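Local coordinates for FACT complex subunit SPT16 (Ashbya gossypii, PDB 6A8M), which probably acts within the FACT complex as a histone chaperone that reorganizes nucleosomes for transcription, replication and DNA repair, this chain being its N-terminal, peptidase-like part, at residues K194-L199 and R304-D309; S200-R205 and A216-N221; N284-A289 and D312-N317; L322-E327 and L399-L404. All coordinates share one frame; numbering follows the deposited sequence.

How the contacts relate
All four contacts lie within the M24 metallopeptidase-like region, whose sheets and covering helices build the "pita-bread" fold of that family. Contacts 1 and 2 share helix 179-208, their centres about 9 Å apart. Contact 3 lies about 12 Å from contact 1, centre to centre, and reaches the same sheet, strands 285-295 and 298-308 being antiparallel neighbours joined by backbone bonds. Helix 312-332 serves contacts 3 and 4, whose centres are about 11 Å apart. In chain order contact 2 falls between the two segments of contact 1, contacts 1 and 3 interleave, and contact 4 follows both; together they pack helices on two sheets of one peptidase-like domain.

Contact 1 (K194-L199 and R304-D309); sequences KFMNLL and RTFLID
M196 packs across the aliphatic base of R304 and reaches the rim of the F306 ring. Its CG sits 3.9 Å from R304 CG. Its sulfur, SD, comes equally close to F306 CZ, at 3.9 Å. SD lies 5.2 Å from the ring centroid and 82° off the ring normal, so this is a Met-aromatic contact made at the ring edge, with the sulfur near the ring plane. With CG trans to the backbone N (chi1 -175°), the chain first reaches out from the helix; it then folds at chi2 and chi3, which brings the methyl CE within 4.0 Å of R304 N. L199, one turn further along the same helix face, adds its CD2 at 4.1 Å from F306 CE2 and also packs on A289 of the adjoining strand. Helix 179-208 thus lies against a strand of the mixed sheet in the pita-bread fold of the M24 family, the two short axes 11.1 Å apart and only 21° from parallel. On F306 the same helix continues with S200 and L203, while I441 joins from helix 438-441, near the end of the modelled chain. Of its side chain, R304 offers M196 the CG methylene. Its guanidinium goes elsewhere, in a salt bridge from NH2 to D419 and hydrogen bonds to the carbonyl oxygens of Y434 and T435, so its buried charge is met by polar partners beyond the methionine.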
loop_
_atom_site.group_PDB
_atom_site.type_symbol
_atom_site.label_atom_id
_atom_site.label_comp_id
_atom_site.label_asym_id
_atom_site.label_seq_id
_atom_site.Cartn_x
_atom_site.Cartn_y
_atom_site.Cartn_z
ATOM N N LYS A 194 -17.453 3.216 0.827
ATOM C CA LYS A 194 -18.680 2.479 0.525
ATOM C C LYS A 194 -18.741 1.174 1.299
ATOM O O LYS A 194 -19.810 0.776 1.772
ATOM C CB LYS A 194 -18.777 2.169 -0.964
ATOM C CG LYS A 194 -18.940 3.382 -1.838
ATOM C CD LYS A 194 -20.192 4.123 -1.461
ATOM C CE LYS A 194 -20.674 4.929 -2.617
ATOM N NZ LYS A 194 -22.004 5.513 -2.291
ATOM N N PHE A 195 -17.617 0.474 1.380
ATOM C CA PHE A 195 -17.582 -0.794 2.098
ATOM C C PHE A 195 -17.637 -0.598 3.607
ATOM O O PHE A 195 -18.234 -1.429 4.307
ATOM C CB PHE A 195 -16.360 -1.601 1.649
ATOM C CG PHE A 195 -16.563 -2.220 0.298
ATOM C CD1 PHE A 195 -17.338 -3.363 0.177
ATOM C CD2 PHE A 195 -16.076 -1.619 -0.843
ATOM C CE1 PHE A 195 -17.602 -3.921 -1.074
ATOM C CE2 PHE A 195 -16.331 -2.167 -2.089
ATOM C CZ PHE A 195 -17.089 -3.318 -2.205
ATOM N N MET A 196 -17.053 0.485 4.139
ATOM C CA MET A 196 -17.262 0.760 5.562
ATOM C C MET A 196 -18.740 1.019 5.852
ATOM O O MET A 196 -19.271 0.565 6.881
ATOM C CB MET A 196 -16.392 1.941 6.023
ATOM C CG MET A 196 -16.473 2.214 7.538
ATOM S SD MET A 196 -16.070 0.783 8.581
ATOM C CE MET A 196 -14.293 0.727 8.397
ATOM N N ASN A 197 -19.430 1.728 4.950
ATOM C CA ASN A 197 -20.869 1.917 5.113
ATOM C C ASN A 197 -21.602 0.581 5.149
ATOM O O ASN A 197 -22.491 0.375 5.984
ATOM C CB ASN A 197 -21.444 2.783 3.998
ATOM C CG ASN A 197 -22.956 2.933 4.134
ATOM O OD1 ASN A 197 -23.428 3.543 5.089
ATOM N ND2 ASN A 197 -23.718 2.322 3.223
ATOM N N LEU A 198 -21.270 -0.323 4.217
ATOM C CA LEU A 198 -21.909 -1.637 4.187
ATOM C C LEU A 198 -21.610 -2.394 5.459
ATOM O O LEU A 198 -22.480 -3.081 6.006
ATOM C CB LEU A 198 -21.405 -2.459 3.005
ATOM C CG LEU A 198 -21.916 -2.202 1.604
ATOM C CD1 LEU A 198 -21.184 -3.154 0.683
ATOM C CD2 LEU A 198 -23.429 -2.415 1.524
ATOM N N LEU A 199 -20.370 -2.282 5.929
ATOM C CA LEU A 199 -19.967 -2.950 7.151
ATOM C C LEU A 199 -20.786 -2.453 8.328
ATOM O O LEU A 199 -21.267 -3.245 9.141
ATOM C CB LEU A 199 -18.483 -2.716 7.400
ATOM C CG LEU A 199 -17.859 -3.569 8.491
ATOM C CD1 LEU A 199 -16.379 -3.728 8.163
ATOM C CD2 LEU A 199 -18.035 -2.928 9.868
ATOM N N ARG A 304 -12.860 2.504 11.697
ATOM C CA ARG A 304 -13.836 3.200 12.526
ATOM C C ARG A 304 -14.030 2.400 13.800
ATOM O O ARG A 304 -13.806 1.178 13.838
ATOM C CB ARG A 304 -15.190 3.366 11.806
ATOM C CG ARG A 304 -15.098 4.254 10.570
ATOM C CD ARG A 304 -14.826 5.681 11.000
ATOM N NE ARG A 304 -14.842 6.676 9.923
ATOM C CZ ARG A 304 -13.730 7.155 9.365
ATOM N NH1 ARG A 304 -12.533 6.677 9.747
ATOM N NH2 ARG A 304 -13.803 8.108 8.436
ATOM N N THR A 305 -14.468 3.094 14.840
ATOM C CA THR A 305 -14.934 2.456 16.065
ATOM C C THR A 305 -16.438 2.686 16.159
ATOM O O THR A 305 -16.912 3.813 15.959
ATOM C CB THR A 305 -14.232 3.045 17.297
ATOM O OG1 THR A 305 -12.820 2.875 17.181
ATOM C CG2 THR A 305 -14.702 2.348 18.570
ATOM N N PHE A 306 -17.191 1.625 16.415
ATOM C CA PHE A 306 -18.620 1.740 16.639
ATOM C C PHE A 306 -18.882 1.510 18.124
ATOM O O PHE A 306 -18.230 0.669 18.751
ATOM C CB PHE A 306 -19.390 0.761 15.759
ATOM C CG PHE A 306 -19.123 0.944 14.292
ATOM C CD1 PHE A 306 -19.782 1.930 13.568
ATOM C CD2 PHE A 306 -18.184 0.163 13.649
ATOM C CE1 PHE A 306 -19.523 2.122 12.197
ATOM C CE2 PHE A 306 -17.894 0.355 12.301
ATOM C CZ PHE A 306 -18.566 1.325 11.563
ATOM N N LEU A 307 -19.779 2.313 18.694
ATOM C CA LEU A 307 -20.086 2.273 20.123
ATOM C C LEU A 307 -21.513 1.778 20.315
ATOM O O LEU A 307 -22.446 2.321 19.714
ATOM C CB LEU A 307 -19.917 3.658 20.766
ATOM C CG LEU A 307 -18.586 4.369 20.542
ATOM C CD1 LEU A 307 -18.630 5.772 21.164
ATOM C CD2 LEU A 307 -17.484 3.555 21.148
ATOM N N ILE A 308 -21.676 0.737 21.128
ATOM C CA ILE A 308 -22.987 0.172 21.448
ATOM C C ILE A 308 -23.219 0.404 22.928
ATOM O O ILE A 308 -22.541 -0.209 23.761
ATOM C CB ILE A 308 -23.069 -1.326 21.140
ATOM C CG1 ILE A 308 -22.499 -1.635 19.744
ATOM C CG2 ILE A 308 -24.496 -1.826 21.376
ATOM C CD1 ILE A 308 -23.124 -0.857 18.631
ATOM N N ASP A 309 -24.189 1.256 23.262
ATOM C CA ASP A 309 -24.477 1.613 24.644
ATOM C C ASP A 309 -23.185 1.914 25.412
ATOM O O ASP A 309 -22.947 1.347 26.482
ATOM C CB ASP A 309 -25.257 0.496 25.325
ATOM C CG ASP A 309 -26.659 0.351 24.772
ATOM O OD1 ASP A 309 -27.344 1.381 24.661
ATOM O OD2 ASP A 309 -27.078 -0.783 24.451
#

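Contact 2 (S200-R205 and A216-N221); sequences SDELVR and AKLSDN
E202 runs from its helix across L218 to N221. Its CB starts beside L218 CD1, at 4.1 Å, and the chain, bent at chi2, runs antiparallel to the leucine side chain until OE1 lies 3.7 Å from that same methyl. OE1 also reaches N221 CB at 3.8 Å, and OE2 follows at 4.1 Å from N221 CB, so the carboxylate rests on the methylene of the asparagine with its plane 43° from the amide plane. The two helices, 179-208 and 215-224, follow one another in the chain and run roughly antiparallel, at 143° with their short axes 10.3 Å apart, as a splayed helical hairpin on the outside of the M24-like fold. Beneath the carboxylate, L218 turns its second methyl inward: CD2 meets L203 CD1 at 3.8 Å, the two leucine side chains set roughly perpendicular. An alanine in place of L218 would remove both methyls and is likely to open a gap between L203 and the hydrocarbon part of E202. L218 also packs on I262 of strand 261-263, while L203 reaches L281, taking the pair into the apolar interior below the helices.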
loop_
_atom_site.group_PDB
_atom_site.type_symbol
_atom_site.label_atom_id
_atom_site.label_comp_id
_atom_site.label_asym_id
_atom_site.label_seq_id
_atom_site.Cartn_x
_atom_site.Cartn_y
_atom_site.Cartn_z
ATOM N N SER A 200 -20.917 -1.136 8.462
ATOM C CA SER A 200 -21.687 -0.609 9.584
ATOM C C SER A 200 -23.119 -1.139 9.557
ATOM O O SER A 200 -23.645 -1.572 10.584
ATOM C CB SER A 200 -21.676 0.917 9.570
ATOM O OG SER A 200 -22.535 1.421 10.593
ATOM N N ASP A 201 -23.769 -1.112 8.386
ATOM C CA ASP A 201 -25.156 -1.571 8.294
ATOM C C ASP A 201 -25.291 -3.027 8.711
ATOM O O ASP A 201 -26.250 -3.393 9.404
ATOM C CB ASP A 201 -25.691 -1.390 6.873
ATOM C CG ASP A 201 -25.990 0.047 6.548
ATOM O OD1 ASP A 201 -25.890 0.894 7.466
ATOM O OD2 ASP A 201 -26.317 0.333 5.376
ATOM N N GLU A 202 -24.354 -3.876 8.279
ATOM C CA GLU A 202 -24.394 -5.293 8.637
ATOM C C GLU A 202 -24.117 -5.498 10.121
ATOM O O GLU A 202 -24.754 -6.336 10.773
ATOM C CB GLU A 202 -23.380 -6.074 7.808
ATOM C CG GLU A 202 -23.829 -6.409 6.405
ATOM C CD GLU A 202 -23.576 -7.873 6.056
ATOM O OE1 GLU A 202 -23.431 -8.699 6.991
ATOM O OE2 GLU A 202 -23.526 -8.196 4.844
ATOM N N LEU A 203 -23.149 -4.764 10.656
ATOM C CA LEU A 203 -22.850 -4.844 12.077
ATOM C C LEU A 203 -24.074 -4.493 12.914
ATOM O O LEU A 203 -24.493 -5.263 13.788
ATOM C CB LEU A 203 -21.686 -3.905 12.387
ATOM C CG LEU A 203 -21.334 -3.740 13.855
ATOM C CD1 LEU A 203 -20.962 -5.094 14.428
ATOM C CD2 LEU A 203 -20.179 -2.764 13.980
ATOM N N VAL A 204 -24.668 -3.330 12.652
ATOM C CA VAL A 204 -25.794 -2.869 13.458
ATOM C C VAL A 204 -26.934 -3.873 13.398
ATOM O O VAL A 204 -27.603 -4.134 14.407
ATOM C CB VAL A 204 -26.231 -1.465 12.998
ATOM C CG1 VAL A 204 -27.626 -1.114 13.525
ATOM C CG2 VAL A 204 -25.231 -0.464 13.476
ATOM N N ARG A 205 -27.158 -4.474 12.230
ATOM C CA ARG A 205 -28.234 -5.459 12.119
ATOM C C ARG A 205 -27.927 -6.692 12.958
ATOM O O ARG A 205 -28.783 -7.165 13.715
ATOM C CB ARG A 205 -28.459 -5.836 10.654
ATOM N N ALA A 216 -15.173 -12.852 12.574
ATOM C CA ALA A 216 -14.582 -13.253 11.302
ATOM C C ALA A 216 -15.654 -13.626 10.278
ATOM O O ALA A 216 -15.501 -13.344 9.084
ATOM C CB ALA A 216 -13.605 -14.411 11.527
ATOM N N LYS A 217 -16.749 -14.237 10.719
ATOM C CA LYS A 217 -17.851 -14.519 9.798
ATOM C C LYS A 217 -18.482 -13.229 9.283
ATOM O O LYS A 217 -18.778 -13.102 8.085
ATOM C CB LYS A 217 -18.902 -15.377 10.497
ATOM C CG LYS A 217 -20.109 -15.709 9.638
ATOM C CD LYS A 217 -19.690 -16.439 8.379
ATOM C CE LYS A 217 -20.907 -16.755 7.523
ATOM N NZ LYS A 217 -20.522 -17.201 6.168
ATOM N N LEU A 218 -18.682 -12.256 10.175
ATOM C CA LEU A 218 -19.236 -10.975 9.759
ATOM C C LEU A 218 -18.318 -10.265 8.767
ATOM O O LEU A 218 -18.789 -9.733 7.756
ATOM C CB LEU A 218 -19.478 -10.107 10.992
ATOM C CG LEU A 218 -20.059 -8.718 10.764
ATOM C CD1 LEU A 218 -21.418 -8.824 10.087
ATOM C CD2 LEU A 218 -20.168 -7.980 12.096
ATOM N N SER A 219 -17.007 -10.231 9.032
ATOM C CA SER A 219 -16.136 -9.525 8.097
ATOM C C SER A 219 -16.047 -10.279 6.783
ATOM O O SER A 219 -15.903 -9.659 5.726
ATOM C CB SER A 219 -14.738 -9.293 8.686
ATOM O OG SER A 219 -14.000 -10.498 8.836
ATOM N N ASP A 220 -16.167 -11.615 6.828
ATOM C CA ASP A 220 -16.177 -12.372 5.583
ATOM C C ASP A 220 -17.403 -12.019 4.752
ATOM O O ASP A 220 -17.329 -11.943 3.519
ATOM C CB ASP A 220 -16.138 -13.874 5.887
ATOM C CG ASP A 220 -16.141 -14.728 4.631
ATOM O OD1 ASP A 220 -15.089 -14.825 3.991
ATOM O OD2 ASP A 220 -17.187 -15.316 4.299
ATOM N N ASN A 221 -18.554 -11.819 5.409
ATOM C CA ASN A 221 -19.758 -11.437 4.677
ATOM C C ASN A 221 -19.527 -10.154 3.885
ATOM O O ASN A 221 -19.849 -10.071 2.692
ATOM C CB ASN A 221 -20.921 -11.249 5.648
ATOM C CG ASN A 221 -21.407 -12.554 6.244
ATOM O OD1 ASN A 221 -20.988 -13.630 5.824
ATOM N ND2 ASN A 221 -22.307 -12.463 7.215
#

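Contact 3 (N284-A289 and D312-N317)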
loop_
_atom_site.group_PDB
_atom_site.type_symbol
_atom_site.label_atom_id
_atom_site.label_comp_id
_atom_site.label_asym_id
_atom_site.label_seq_id
_atom_site.Cartn_x
_atom_site.Cartn_y
_atom_site.Cartn_z
ATOM N N ASN A 284 -21.746 -4.869 22.482
ATOM C CA ASN A 284 -21.698 -3.925 23.587
ATOM C C ASN A 284 -20.377 -3.181 23.522
ATOM O O ASN A 284 -19.383 -3.717 23.028
ATOM C CB ASN A 284 -21.806 -4.618 24.943
ATOM C CG ASN A 284 -23.181 -4.519 25.523
ATOM O OD1 ASN A 284 -23.641 -3.427 25.882
ATOM N ND2 ASN A 284 -23.860 -5.657 25.619
ATOM N N GLY A 285 -20.372 -1.960 24.048
ATOM C CA GLY A 285 -19.114 -1.231 24.188
ATOM C C GLY A 285 -18.516 -0.855 22.844
ATOM O O GLY A 285 -19.207 -0.329 21.967
ATOM N N CYS A 286 -17.216 -1.116 22.662
ATOM C CA CYS A 286 -16.511 -0.719 21.445
ATOM C C CYS A 286 -16.342 -1.886 20.467
ATOM O O CYS A 286 -15.997 -3.009 20.860
ATOM C CB CYS A 286 -15.136 -0.127 21.783
ATOM S SG CYS A 286 -15.221 1.347 22.826
ATOM N N ILE A 287 -16.595 -1.609 19.186
ATOM C CA ILE A 287 -16.374 -2.564 18.105
ATOM C C ILE A 287 -15.506 -1.896 17.046
ATOM O O ILE A 287 -15.827 -0.794 16.580
ATOM C CB ILE A 287 -17.700 -3.047 17.500
ATOM C CG1 ILE A 287 -18.551 -3.676 18.608
ATOM C CG2 ILE A 287 -17.441 -4.005 16.322
ATOM C CD1 ILE A 287 -19.945 -4.042 18.173
ATOM N N LEU A 288 -14.402 -2.546 16.685
ATOM C CA LEU A 288 -13.446 -1.997 15.736
ATOM C C LEU A 288 -13.668 -2.594 14.355
ATOM O O LEU A 288 -13.837 -3.812 14.206
ATOM C CB LEU A 288 -12.010 -2.285 16.172
ATOM C CG LEU A 288 -11.631 -1.897 17.608
ATOM C CD1 LEU A 288 -10.132 -2.108 17.785
ATOM C CD2 LEU A 288 -12.021 -0.476 17.958
ATOM N N ALA A 289 -13.620 -1.739 13.340
ATOM C CA ALA A 289 -13.743 -2.200 11.968
ATOM C C ALA A 289 -12.712 -1.508 11.096
ATOM O O ALA A 289 -12.416 -0.325 11.297
ATOM C CB ALA A 289 -15.148 -1.926 11.429
ATOM N N ASP A 312 -19.536 6.263 29.807
ATOM C CA ASP A 312 -19.062 7.643 29.693
ATOM C C ASP A 312 -17.567 7.698 29.415
ATOM O O ASP A 312 -17.098 8.581 28.685
ATOM C CB ASP A 312 -19.379 8.441 30.961
ATOM C CG ASP A 312 -20.859 8.703 31.140
ATOM O OD1 ASP A 312 -21.602 8.689 30.130
ATOM O OD2 ASP A 312 -21.274 8.948 32.294
ATOM N N GLU A 313 -16.787 6.780 29.999
ATOM C CA GLU A 313 -15.360 6.809 29.694
ATOM C C GLU A 313 -15.099 6.446 28.237
ATOM O O GLU A 313 -14.191 7.008 27.609
ATOM C CB GLU A 313 -14.593 5.882 30.640
ATOM C CG GLU A 313 -14.564 6.405 32.075
ATOM C CD GLU A 313 -13.985 5.418 33.060
ATOM O OE1 GLU A 313 -13.470 4.367 32.617
ATOM O OE2 GLU A 313 -14.055 5.703 34.282
ATOM N N MET A 314 -15.899 5.538 27.670
ATOM C CA MET A 314 -15.729 5.206 26.261
ATOM C C MET A 314 -16.033 6.400 25.370
ATOM O O MET A 314 -15.278 6.685 24.430
ATOM C CB MET A 314 -16.616 4.024 25.882
ATOM C CG MET A 314 -16.215 2.744 26.538
ATOM S SD MET A 314 -17.426 1.466 26.219
ATOM C CE MET A 314 -16.933 0.264 27.445
ATOM N N THR A 315 -17.118 7.129 25.654
ATOM C CA THR A 315 -17.460 8.257 24.785
ATOM C C THR A 315 -16.462 9.388 24.948
ATOM O O THR A 315 -16.093 10.035 23.972
ATOM C CB THR A 315 -18.882 8.766 25.049
ATOM O OG1 THR A 315 -18.966 9.402 26.339
ATOM C CG2 THR A 315 -19.866 7.631 24.937
ATOM N N ASP A 316 -15.993 9.618 26.172
ATOM C CA ASP A 316 -15.001 10.668 26.385
ATOM C C ASP A 316 -13.709 10.345 25.638
ATOM O O ASP A 316 -13.099 11.222 25.013
ATOM C CB ASP A 316 -14.741 10.839 27.883
ATOM C CG ASP A 316 -15.914 11.479 28.625
ATOM O OD1 ASP A 316 -16.861 11.957 27.966
ATOM O OD2 ASP A 316 -15.877 11.509 29.880
ATOM N N ASN A 317 -13.280 9.086 25.687
ATOM C CA ASN A 317 -12.039 8.731 25.015
ATOM C C ASN A 317 -12.217 8.656 23.510
ATOM O O ASN A 317 -11.271 8.943 22.774
ATOM C CB ASN A 317 -11.494 7.429 25.583
ATOM C CG ASN A 317 -10.964 7.615 26.994
ATOM O OD1 ASN A 317 -10.586 8.732 27.377
ATOM N ND2 ASN A 317 -10.982 6.551 27.788
#
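M314 drops from the first turn of helix 312-332 onto the start of strand 285-295, its sulfur resting against both G285 and C286. SD is 3.8 Å from G285 CA and 4.0 Å from C286 SG, two sulfurs in plain apolar contact. The conformation of M314 accounts for this reach: CG stands opposite the carbonyl carbon (chi1 -67°), and beyond it the chain is fully extended, so the thioether runs past C286 SG, with SD, not the terminal methyl, nearest G285 CA. CG passes C286 SG at 4.1 Å, and the methyl CE ends 4.2 Å from G285 CA. C286 answers with its thiol likewise opposite its own carbonyl carbon (chi1 -60°), which presents SG to the methionine. G285 has a positive phi (67°), and a beta carbon there would come about 3.6 Å from M314 CE, a close fit. In this pita-bread fold the strand is covered from two directions: C286 turns to helix 312-332, whereas I287 packs on L203, and A289 on M196, of helix 179-208. Y413 and L415 of the second sheet also touch C286, and Y413 reaches M314 too. A serine replacing M314 would probably open a gap beside G285 CA, cost the C286 thiol its contact with the thioether and put a small polar group against a buried surface. At the helix start the backbone N of M314 is bonded to S311 OG, while further along N317 ND2 is held by the hydroxyl of Y413.

Contact 4 (L322-E327 and L399-L404)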
loop_
_atom_site.group_PDB
_atom_site.type_symbol
_atom_site.label_atom_id
_atom_site.label_comp_id
_atom_site.label_asym_id
_atom_site.label_seq_id
_atom_site.Cartn_x
_atom_site.Cartn_y
_atom_site.Cartn_z
ATOM N N LEU A 322 -10.894 11.465 18.276
ATOM C CA LEU A 322 -11.172 12.350 17.145
ATOM C C LEU A 322 -10.286 13.586 17.164
ATOM O O LEU A 322 -9.760 13.998 16.118
ATOM C CB LEU A 322 -12.634 12.788 17.154
ATOM C CG LEU A 322 -13.673 11.799 16.668
ATOM C CD1 LEU A 322 -15.068 12.426 16.842
ATOM C CD2 LEU A 322 -13.413 11.401 15.212
ATOM N N LEU A 323 -10.150 14.213 18.336
ATOM C CA LEU A 323 -9.321 15.408 18.479
ATOM C C LEU A 323 -7.863 15.102 18.188
ATOM O O LEU A 323 -7.158 15.920 17.589
ATOM C CB LEU A 323 -9.468 15.980 19.893
ATOM C CG LEU A 323 -10.877 16.480 20.236
ATOM C CD1 LEU A 323 -10.967 16.987 21.651
ATOM C CD2 LEU A 323 -11.272 17.579 19.250
ATOM N N LEU A 324 -7.396 13.921 18.594
ATOM C CA LEU A 324 -6.013 13.529 18.333
ATOM C C LEU A 324 -5.764 13.344 16.842
ATOM O O LEU A 324 -4.738 13.794 16.308
ATOM C CB LEU A 324 -5.689 12.244 19.101
ATOM C CG LEU A 324 -4.337 11.602 18.766
ATOM C CD1 LEU A 324 -3.224 12.569 19.210
ATOM C CD2 LEU A 324 -4.180 10.273 19.477
ATOM N N GLN A 325 -6.677 12.659 16.152
ATOM C CA GLN A 325 -6.513 12.502 14.710
ATOM C C GLN A 325 -6.474 13.859 14.026
ATOM O O GLN A 325 -5.650 14.096 13.135
ATOM C CB GLN A 325 -7.644 11.648 14.123
ATOM C CG GLN A 325 -7.332 11.246 12.671
ATOM C CD GLN A 325 -8.547 10.847 11.859
ATOM O OE1 GLN A 325 -9.570 11.547 11.851
ATOM N NE2 GLN A 325 -8.430 9.734 11.142
ATOM N N GLU A 326 -7.351 14.765 14.447
ATOM C CA GLU A 326 -7.363 16.107 13.878
ATOM C C GLU A 326 -6.033 16.817 14.113
ATOM O O GLU A 326 -5.507 17.477 13.210
ATOM C CB GLU A 326 -8.524 16.906 14.474
ATOM C CG GLU A 326 -8.566 18.365 14.045
ATOM C CD GLU A 326 -8.911 18.541 12.576
ATOM O OE1 GLU A 326 -9.645 17.698 12.024
ATOM O OE2 GLU A 326 -8.436 19.526 11.972
ATOM N N GLU A 327 -5.475 16.686 15.322
ATOM C CA GLU A 327 -4.167 17.271 15.608
ATOM C C GLU A 327 -3.105 16.718 14.666
ATOM O O GLU A 327 -2.268 17.467 14.154
ATOM C CB GLU A 327 -3.802 17.009 17.073
ATOM C CG GLU A 327 -2.316 17.190 17.445
ATOM C CD GLU A 327 -1.830 18.635 17.440
ATOM O OE1 GLU A 327 -2.650 19.552 17.241
ATOM O OE2 GLU A 327 -0.614 18.862 17.647
ATOM N N LEU A 399 -4.631 5.210 14.065
ATOM C CA LEU A 399 -4.226 5.240 15.457
ATOM C C LEU A 399 -5.172 4.421 16.306
ATOM O O LEU A 399 -6.343 4.247 15.989
ATOM C CB LEU A 399 -4.127 6.646 16.016
ATOM C CG LEU A 399 -5.078 7.726 15.537
ATOM C CD1 LEU A 399 -5.276 8.748 16.618
ATOM C CD2 LEU A 399 -4.472 8.399 14.339
ATOM N N GLY A 400 -4.632 3.916 17.399
ATOM C CA GLY A 400 -5.378 2.976 18.206
ATOM C C GLY A 400 -4.925 3.042 19.641
ATOM O O GLY A 400 -3.805 3.467 19.941
ATOM N N PHE A 401 -5.838 2.648 20.530
ATOM C CA PHE A 401 -5.553 2.473 21.948
ATOM C C PHE A 401 -6.061 1.086 22.320
ATOM O O PHE A 401 -7.199 0.739 21.985
ATOM C CB PHE A 401 -6.241 3.544 22.793
ATOM C CG PHE A 401 -5.789 4.945 22.481
ATOM C CD1 PHE A 401 -4.672 5.469 23.095
ATOM C CD2 PHE A 401 -6.477 5.731 21.560
ATOM C CE1 PHE A 401 -4.236 6.763 22.803
ATOM C CE2 PHE A 401 -6.044 7.029 21.266
ATOM C CZ PHE A 401 -4.923 7.537 21.883
ATOM N N ASN A 402 -5.232 0.293 22.989
ATOM C CA ASN A 402 -5.633 -1.066 23.331
ATOM C C ASN A 402 -5.548 -1.256 24.841
ATOM O O ASN A 402 -4.986 -0.430 25.571
ATOM C CB ASN A 402 -4.778 -2.093 22.576
ATOM C CG ASN A 402 -5.451 -3.480 22.456
ATOM O OD1 ASN A 402 -6.557 -3.708 22.953
ATOM N ND2 ASN A 402 -4.776 -4.398 21.774
ATOM N N ASN A 403 -6.168 -2.338 25.309
ATOM C CA ASN A 403 -6.030 -2.761 26.709
ATOM C C ASN A 403 -6.585 -1.707 27.664
ATOM O O ASN A 403 -5.996 -1.402 28.707
ATOM C CB ASN A 403 -4.572 -3.094 27.045
ATOM C CG ASN A 403 -4.030 -4.227 26.196
ATOM O OD1 ASN A 403 -4.471 -5.359 26.329
ATOM N ND2 ASN A 403 -3.060 -3.928 25.331
ATOM N N LEU A 404 -7.737 -1.163 27.315
ATOM C CA LEU A 404 -8.469 -0.260 28.183
ATOM C C LEU A 404 -9.572 -1.030 28.895
ATOM O O LEU A 404 -10.067 -2.040 28.394
ATOM C CB LEU A 404 -9.073 0.889 27.374
ATOM C CG LEU A 404 -8.041 1.623 26.521
ATOM C CD1 LEU A 404 -8.713 2.727 25.725
ATOM C CD2 LEU A 404 -6.963 2.174 27.461
#
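L324 meets L399 and F401 chiefly through one methyl, CD2, and this is the tight part of the contact. CD2 lies 3.4 Å from L399 CD1, closer than carbon atoms usually pack, and L324 CG follows at 3.7 Å from the same L399 methyl. L399 has its first torsion at 34°, well short of a staggered position, which is consistent with a side chain pressed closely against the helix. L324 CD2 also comes in at the edge of the F401 ring, near its plane, 3.7 Å from CZ. Placing CG trans to the backbone N (chi1 172°) extends L324 from the helix toward both partners. Helix 312-332 here packs on strand 394-405 of the antiparallel sheet, one layer of the pita-bread fold, with the short axes 10.1 Å apart. Beside L324, Q325, also buried, is only loosely engaged: its CG is 4.4 Å from L399 CD2. Its amide turns to other partners, NE2 bonding to D419 and OE1 to K436. On the solvent side E326 is exposed, and L323, though exposed, touches Y349 of helix 339-353. At the far end the strand reaches an exposed corner, where N403 N bonds to N402 OD1 at 2.8 Å with a bent angle of 137°, the donor standing above the carbonyl plane. No hydrogen bond joins helix and strand, so between these two segments their fit depends on the shape of apolar groups, while the polar ends of Q325 and N402 bond elsewhere or within their own segment.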